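Local coordinates for protein putative hydroxymethylglutaryl-CoA synthase (Streptococcus mutans, PDB 3SQZ) that binds coenzyme A and, as a thiolase-fold acyltransferase, probably condenses acetyl-CoA with acetoacetyl-CoA to give hydroxymethylglutaryl-CoA, at residues W220-N223 with P228-N231; I39-F44 with K359-T364; A79-D84 with E387-D392. One frame throughout, in Å; residues are numbered along the deposited sequence.

Contact 1. Residues W220-N223 with P228-N231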
# COMPACT_ATOMS: atom_id res chain seq x y z
N TRP A 220 11.63 -7.55 -10.37
CA TRP A 220 12.72 -7.29 -9.44
C TRP A 220 13.38 -5.97 -9.81
O TRP A 220 13.08 -5.40 -10.88
CB TRP A 220 13.73 -8.45 -9.43
CG TRP A 220 14.59 -8.59 -10.66
CD1 TRP A 220 15.92 -8.29 -10.76
CD2 TRP A 220 14.20 -9.11 -11.95
NE1 TRP A 220 16.38 -8.57 -12.02
CE2 TRP A 220 15.35 -9.08 -12.77
CE3 TRP A 220 13.00 -9.59 -12.49
CZ2 TRP A 220 15.34 -9.52 -14.10
CZ3 TRP A 220 12.98 -10.03 -13.81
CH2 TRP A 220 14.15 -9.99 -14.60
N ARG A 221 14.25 -5.46 -8.95
CA ARG A 221 14.87 -4.18 -9.23
C ARG A 221 16.31 -4.12 -8.72
O ARG A 221 16.55 -3.81 -7.55
CB ARG A 221 14.05 -3.01 -8.67
CG ARG A 221 14.58 -1.68 -9.15
CD ARG A 221 13.62 -0.53 -8.92
NE ARG A 221 13.42 -0.19 -7.51
CZ ARG A 221 14.22 0.59 -6.79
NH1 ARG A 221 15.36 1.06 -7.31
NH2 ARG A 221 13.91 0.88 -5.54
N PRO A 222 17.27 -4.44 -9.60
CA PRO A 222 18.68 -4.40 -9.21
C PRO A 222 19.12 -3.01 -8.77
O PRO A 222 18.45 -2.01 -9.04
CB PRO A 222 19.41 -4.83 -10.48
CG PRO A 222 18.42 -5.73 -11.17
CD PRO A 222 17.09 -5.05 -10.93
N ASN A 223 20.27 -2.96 -8.11
CA ASN A 223 20.69 -1.75 -7.43
C ASN A 223 20.99 -0.59 -8.37
O ASN A 223 20.95 0.57 -7.98
CB ASN A 223 21.91 -2.02 -6.56
CG ASN A 223 21.65 -3.03 -5.46
OD1 ASN A 223 20.50 -3.35 -5.14
ND2 ASN A 223 22.73 -3.51 -4.85
N PRO A 228 12.03 -1.14 -12.23
CA PRO A 228 12.15 -2.60 -12.17
C PRO A 228 12.21 -3.25 -13.54
O PRO A 228 11.84 -2.65 -14.56
CB PRO A 228 10.87 -3.01 -11.46
CG PRO A 228 9.89 -1.98 -11.87
CD PRO A 228 10.67 -0.70 -11.91
N TYR A 229 12.68 -4.49 -13.55
CA TYR A 229 12.49 -5.40 -14.67
C TYR A 229 11.28 -6.26 -14.35
O TYR A 229 11.09 -6.68 -13.21
CB TYR A 229 13.74 -6.26 -14.90
CG TYR A 229 14.94 -5.39 -15.19
CD1 TYR A 229 14.98 -4.61 -16.33
CD2 TYR A 229 15.99 -5.29 -14.29
CE1 TYR A 229 16.05 -3.78 -16.58
CE2 TYR A 229 17.05 -4.47 -14.53
CZ TYR A 229 17.08 -3.71 -15.68
OH TYR A 229 18.15 -2.89 -15.91
N VAL A 230 10.44 -6.50 -15.35
CA VAL A 230 9.19 -7.22 -15.09
C VAL A 230 8.72 -7.97 -16.33
O VAL A 230 8.79 -7.45 -17.44
CB VAL A 230 8.09 -6.28 -14.53
CG1 VAL A 230 7.89 -5.05 -15.42
CG2 VAL A 230 6.77 -7.01 -14.30
N ASN A 231 8.27 -9.20 -16.12
CA ASN A 231 7.60 -9.98 -17.15
C ASN A 231 6.14 -10.01 -16.72
O ASN A 231 5.75 -10.78 -15.85
CB ASN A 231 8.20 -11.39 -17.19
CG ASN A 231 7.61 -12.28 -18.28
OD1 ASN A 231 8.29 -13.17 -18.81
ND2 ASN A 231 6.35 -12.06 -18.60
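W220 and Y229 meet through both backbone and rings. The backbone bonds come as an antiparallel hydrogen-bonded pair: W220 N donates to Y229 O (3.0 Å), and Y229 N returns a bond to W220 O (2.8 Å, N-H...O angle 146°). The two side chains lie on one face of the sheet and interact by CH-pi contact. Y229 CB stands over the face of the W220 six-membered ring, 3.7 Å from its centroid and 10° off the normal. W220 reaches back under Y229 because its CG falls between the backbone N and the carbonyl carbon (chi1 71°). The Y229 ring itself meets the indole obliquely, with W220 NE1 4.0 Å from Y229 CD2.

This pair closes a beta-hairpin of two very short strands, 219-220 and 229-230, joined by a long loop and followed directly by helix 232-254, with N231 in the N-cap position. The hairpin lies beside the coenzyme A pocket: V230 touches the bound coenzyme A, and P228 packs on Y177, one of the residues that bind it.

Apolar contacts continue toward the loop. P222 meets the edge of the Y229 ring at about a right angle, P222 CD lying 3.5 Å from Y229 CD2. R221 runs along P228, its CD 3.7 Å from P228 N, and then bends at chi3. Polar bonds hold the guanidinium beyond that bend: R221 NH1 donates to T225 O within the hairpin loop and R221 NH2 to the backbone O of E113, a predicted proton donor/acceptor of the active site. The Y229 hydroxyl has a weak hydrogen bond with T225 OG1.

Contact 2. Residues I39-F44 with K359-T364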
# COMPACT_ATOMS: atom_id res chain seq x y z
N ILE A 39 -5.68 -3.76 14.09
CA ILE A 39 -5.59 -2.45 13.48
C ILE A 39 -6.61 -1.52 14.12
O ILE A 39 -7.83 -1.72 14.03
CB ILE A 39 -5.83 -2.53 11.96
CG1 ILE A 39 -4.80 -3.46 11.29
CG2 ILE A 39 -5.77 -1.13 11.34
CD1 ILE A 39 -5.11 -3.80 9.85
N ASP A 40 -6.09 -0.49 14.78
CA ASP A 40 -6.90 0.49 15.49
C ASP A 40 -7.27 1.67 14.60
O ASP A 40 -8.39 2.18 14.67
CB ASP A 40 -6.14 0.99 16.71
CG ASP A 40 -6.95 1.92 17.57
OD1 ASP A 40 -8.05 1.52 18.01
OD2 ASP A 40 -6.48 3.04 17.81
N LYS A 41 -6.31 2.11 13.79
CA LYS A 41 -6.50 3.24 12.89
C LYS A 41 -5.72 3.00 11.61
O LYS A 41 -4.67 2.35 11.64
CB LYS A 41 -6.07 4.56 13.54
CG LYS A 41 -7.02 4.99 14.68
CD LYS A 41 -6.68 6.35 15.28
CE LYS A 41 -5.41 6.28 16.12
NZ LYS A 41 -5.23 7.49 16.99
N ILE A 42 -6.25 3.51 10.50
CA ILE A 42 -5.60 3.46 9.20
C ILE A 42 -5.53 4.87 8.62
O ILE A 42 -6.55 5.55 8.53
CB ILE A 42 -6.36 2.56 8.19
CG1 ILE A 42 -6.57 1.15 8.75
CG2 ILE A 42 -5.63 2.51 6.87
CD1 ILE A 42 -7.52 0.29 7.93
N GLY A 43 -4.32 5.30 8.26
CA GLY A 43 -4.12 6.57 7.59
C GLY A 43 -3.65 6.33 6.17
O GLY A 43 -3.03 5.30 5.88
N PHE A 44 -3.94 7.28 5.29
CA PHE A 44 -3.47 7.20 3.92
C PHE A 44 -3.08 8.57 3.41
O PHE A 44 -3.82 9.53 3.60
CB PHE A 44 -4.53 6.61 2.99
CG PHE A 44 -4.09 6.55 1.55
CD1 PHE A 44 -3.07 5.68 1.18
CD2 PHE A 44 -4.64 7.37 0.59
CE1 PHE A 44 -2.62 5.63 -0.13
CE2 PHE A 44 -4.20 7.32 -0.72
CZ PHE A 44 -3.19 6.45 -1.08
N LYS A 359 -16.52 2.34 11.69
CA LYS A 359 -16.78 3.45 10.79
C LYS A 359 -16.35 4.78 11.39
O LYS A 359 -16.03 5.72 10.66
CB LYS A 359 -18.25 3.48 10.37
CG LYS A 359 -18.66 2.35 9.45
CD LYS A 359 -20.17 2.26 9.31
CE LYS A 359 -20.56 1.28 8.24
NZ LYS A 359 -22.01 0.94 8.29
N GLU A 360 -16.34 4.86 12.72
CA GLU A 360 -15.93 6.08 13.43
C GLU A 360 -14.47 6.44 13.18
O GLU A 360 -14.06 7.57 13.43
CB GLU A 360 -16.16 5.93 14.94
CG GLU A 360 -17.60 5.65 15.34
CD GLU A 360 -17.74 5.28 16.82
OE1 GLU A 360 -16.72 5.09 17.51
OE2 GLU A 360 -18.89 5.18 17.29
N GLN A 361 -13.68 5.46 12.74
CA GLN A 361 -12.26 5.69 12.52
C GLN A 361 -11.95 6.01 11.06
O GLN A 361 -10.80 6.25 10.72
CB GLN A 361 -11.44 4.47 12.97
CG GLN A 361 -11.60 4.09 14.43
CD GLN A 361 -11.50 5.28 15.37
OE1 GLN A 361 -12.33 5.43 16.27
NE2 GLN A 361 -10.50 6.13 15.16
N LEU A 362 -12.97 6.02 10.21
CA LEU A 362 -12.77 6.15 8.77
C LEU A 362 -13.04 7.57 8.30
O LEU A 362 -13.46 8.43 9.08
CB LEU A 362 -13.69 5.18 8.02
CG LEU A 362 -13.62 3.70 8.40
CD1 LEU A 362 -14.63 2.88 7.61
CD2 LEU A 362 -12.20 3.17 8.21
N GLN A 363 -12.79 7.82 7.02
CA GLN A 363 -13.13 9.09 6.39
C GLN A 363 -14.15 8.86 5.30
O GLN A 363 -14.17 7.80 4.68
CB GLN A 363 -11.88 9.77 5.82
CG GLN A 363 -10.87 10.17 6.89
CD GLN A 363 -9.63 10.83 6.33
OE1 GLN A 363 -9.54 11.09 5.14
NE2 GLN A 363 -8.65 11.10 7.19
N THR A 364 -15.00 9.86 5.07
CA THR A 364 -16.05 9.75 4.06
C THR A 364 -15.75 10.53 2.78
O THR A 364 -16.42 10.32 1.77
CB THR A 364 -17.40 10.24 4.59
OG1 THR A 364 -17.24 11.57 5.11
CG2 THR A 364 -17.92 9.30 5.68
O HOH W 1 -8.23 5.51 11.17
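Q361 lies against D40 and K41 where the end of a 3-10 segment, closing at Q361, passes a central strand of the thiolase fold. That strand, 37-45, runs in the large mixed sheet between strands 188-198 and 203-213. D40 and K41 both bond to the backbone of L195, and with D40 in a helical conformation (psi -40°) this is consistent with a classic beta bulge.

The side chain of Q361 starts toward the strand, its CB 4.2 Å from D40 O. CG comes closer, 3.7 Å from the same oxygen, placed there by a first torsion that sets it anti to its own carbonyl carbon (chi1 -59°). D40 O thus faces a methylene; it is buried by the contact and has no partner in the model. The chain then bends at chi2 (-47°) and crosses K41 obliquely, so that the amide end lies against the lysine's aliphatic part. Q361 NE2 touches K41 CG at 3.7 Å and K41 CD at 3.8 Å, van der Waals contacts without a polar partner in K41. The ammonium end of K41 leads away to a salt bridge with D101 and a hydrogen bond to I96 O, while D40 pairs its carboxylate with R201, on which Q361 also packs.

Within 359-364, L362 N bonds to K359 O at 3.1 Å. Between the two backbones sits a single bridging water, which accepts from I42 N at 2.9 Å and donates to Q361 O at 2.7 Å.

Contact 3. Residues A79-D84 with E387-D392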
# COMPACT_ATOMS: atom_id res chain seq x y z
N ALA A 79 4.38 11.50 -8.04
CA ALA A 79 5.13 12.15 -6.98
C ALA A 79 6.31 12.93 -7.55
O ALA A 79 7.05 12.40 -8.37
CB ALA A 79 5.64 11.12 -5.98
N PRO A 80 6.49 14.18 -7.10
CA PRO A 80 7.69 14.94 -7.45
C PRO A 80 8.86 14.44 -6.61
O PRO A 80 8.68 13.69 -5.65
CB PRO A 80 7.33 16.36 -7.04
CG PRO A 80 6.47 16.14 -5.82
CD PRO A 80 5.67 14.89 -6.11
N ILE A 81 10.07 14.90 -6.96
CA ILE A 81 11.28 14.45 -6.29
C ILE A 81 11.27 14.76 -4.79
O ILE A 81 11.95 14.10 -4.01
CB ILE A 81 12.52 15.06 -6.98
CG1 ILE A 81 13.80 14.35 -6.52
CG2 ILE A 81 12.60 16.57 -6.78
CD1 ILE A 81 15.00 14.62 -7.41
N THR A 82 10.50 15.76 -4.38
CA THR A 82 10.49 16.20 -2.99
C THR A 82 9.46 15.46 -2.12
O THR A 82 9.35 15.73 -0.93
CB THR A 82 10.25 17.70 -2.90
OG1 THR A 82 9.03 17.99 -3.58
CG2 THR A 82 11.39 18.48 -3.57
N ASP A 83 8.72 14.53 -2.72
CA ASP A 83 7.74 13.73 -1.97
C ASP A 83 8.12 12.27 -2.20
O ASP A 83 7.85 11.71 -3.27
CB ASP A 83 6.33 14.01 -2.51
CG ASP A 83 5.23 13.92 -1.43
OD1 ASP A 83 5.48 13.46 -0.30
OD2 ASP A 83 4.08 14.31 -1.75
N ASP A 84 8.77 11.65 -1.21
CA ASP A 84 9.35 10.32 -1.38
C ASP A 84 8.77 9.34 -0.37
O ASP A 84 7.75 9.62 0.28
CB ASP A 84 10.88 10.38 -1.28
CG ASP A 84 11.37 10.72 0.11
OD1 ASP A 84 10.56 10.89 1.04
OD2 ASP A 84 12.62 10.78 0.27
N GLU A 387 12.52 13.03 -12.54
CA GLU A 387 13.59 13.89 -12.07
C GLU A 387 14.49 13.13 -11.09
O GLU A 387 13.99 12.36 -10.27
CB GLU A 387 13.02 15.14 -11.40
CG GLU A 387 14.09 16.12 -10.98
CD GLU A 387 13.55 17.38 -10.33
OE1 GLU A 387 12.33 17.64 -10.42
OE2 GLU A 387 14.36 18.11 -9.72
N GLU A 388 15.80 13.34 -11.20
CA GLU A 388 16.75 12.78 -10.24
C GLU A 388 17.57 13.91 -9.65
O GLU A 388 17.73 14.96 -10.26
CB GLU A 388 17.63 11.71 -10.90
CG GLU A 388 16.84 10.50 -11.39
CD GLU A 388 17.70 9.35 -11.89
OE1 GLU A 388 17.51 8.93 -13.05
OE2 GLU A 388 18.55 8.85 -11.12
N ALA A 389 18.08 13.70 -8.44
CA ALA A 389 18.87 14.72 -7.76
C ALA A 389 20.16 15.00 -8.52
O ALA A 389 20.83 14.09 -8.99
CB ALA A 389 19.17 14.30 -6.33
N GLN A 390 20.49 16.28 -8.63
CA GLN A 390 21.74 16.68 -9.27
C GLN A 390 22.74 17.11 -8.20
O GLN A 390 22.68 18.22 -7.68
CB GLN A 390 21.48 17.82 -10.26
CG GLN A 390 20.40 17.50 -11.29
CD GLN A 390 20.70 16.24 -12.09
OE1 GLN A 390 19.87 15.33 -12.17
NE2 GLN A 390 21.89 16.19 -12.68
N LEU A 391 23.65 16.21 -7.86
CA LEU A 391 24.58 16.45 -6.76
C LEU A 391 25.83 17.15 -7.24
O LEU A 391 26.36 16.82 -8.30
CB LEU A 391 24.97 15.13 -6.11
CG LEU A 391 23.84 14.39 -5.39
CD1 LEU A 391 24.21 12.94 -5.16
CD2 LEU A 391 23.50 15.09 -4.08
N ASP A 392 26.29 18.13 -6.47
CA ASP A 392 27.60 18.71 -6.75
C ASP A 392 28.68 17.82 -6.15
O ASP A 392 28.38 16.77 -5.60
CB ASP A 392 27.69 20.17 -6.28
CG ASP A 392 27.71 20.31 -4.77
OD1 ASP A 392 27.54 21.45 -4.28
OD2 ASP A 392 27.90 19.29 -4.06
O HOH W 2 10.17 16.18 -9.47
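I81 reaches from its loop into the 387-389 segment with both branches of its side chain. This is loop-to-loop packing at the surface, away from the annotated sites, between early and late parts of the chain. CG1 is anti to the backbone N (chi1 -167°) and CD1 continues the extended line (chi2 164°), which carries the terminal methyl as far as the neighbouring backbone. There I81 CD1 sits over the flat face of the peptide joining E388 to A389, 3.5 Å from E388 C and 3.4 Å from A389 N. Its contact with the A389 methyl is looser, I81 CD1 to A389 CB being 4.3 Å.

The second branch has another target. I81 CG2 lies over the face of the E387 carboxylate, 3.8 Å from CD and equally far from OE1 and OE2. E387 is stretched out beyond CG (chi2 179°) and passes I81 at about a right angle, its CG 4.0 Å from I81 CD1.

The water at OE1 is tilted out of the carboxylate plane, on the side where I81 CG2 lies. It accepts from I81 N at 2.8 Å and donates to E387 OE1, tying main chain to side chain through solvent. OE1 also has a weak hydrogen bond with the Y402 hydroxyl.

I81 is presented by a type I beta turn from P80 to D83, closed by D83 N bonding to P80 O. This turn joins strand 75-78 to helix 85-94, whose N-terminus is capped by the side chain of D84; D84 also forms a salt bridge with R417. The partner loop leaves helix 378-385 for strand 397-398, and A389 and L391 rest on I412 of strand 407-413, to which the turn is also linked by a backbone bond between T82 and L409.

Contact 1 is the one at the coenzyme A pocket: the side chain of P228 is about 6 Å from the bound coenzyme A, and that of R221 about 5 Å from that of E113, a predicted catalytic residue. Contacts 2 and 3 lie away from the annotated sites, and each joins an early part of the chain to a late one; their segments alternate along the sequence, and the short hairpin of contact 1 falls within both spans. Contacts 1 and 2 are on opposite sides of the chain's centre, about 34 Å between centres. Contact 3 is nearer to contact 1, about 21 Å between centres and about 9 Å at the nearest atoms. Contacts 2 and 3 approach to about 11 Å between nearest atoms.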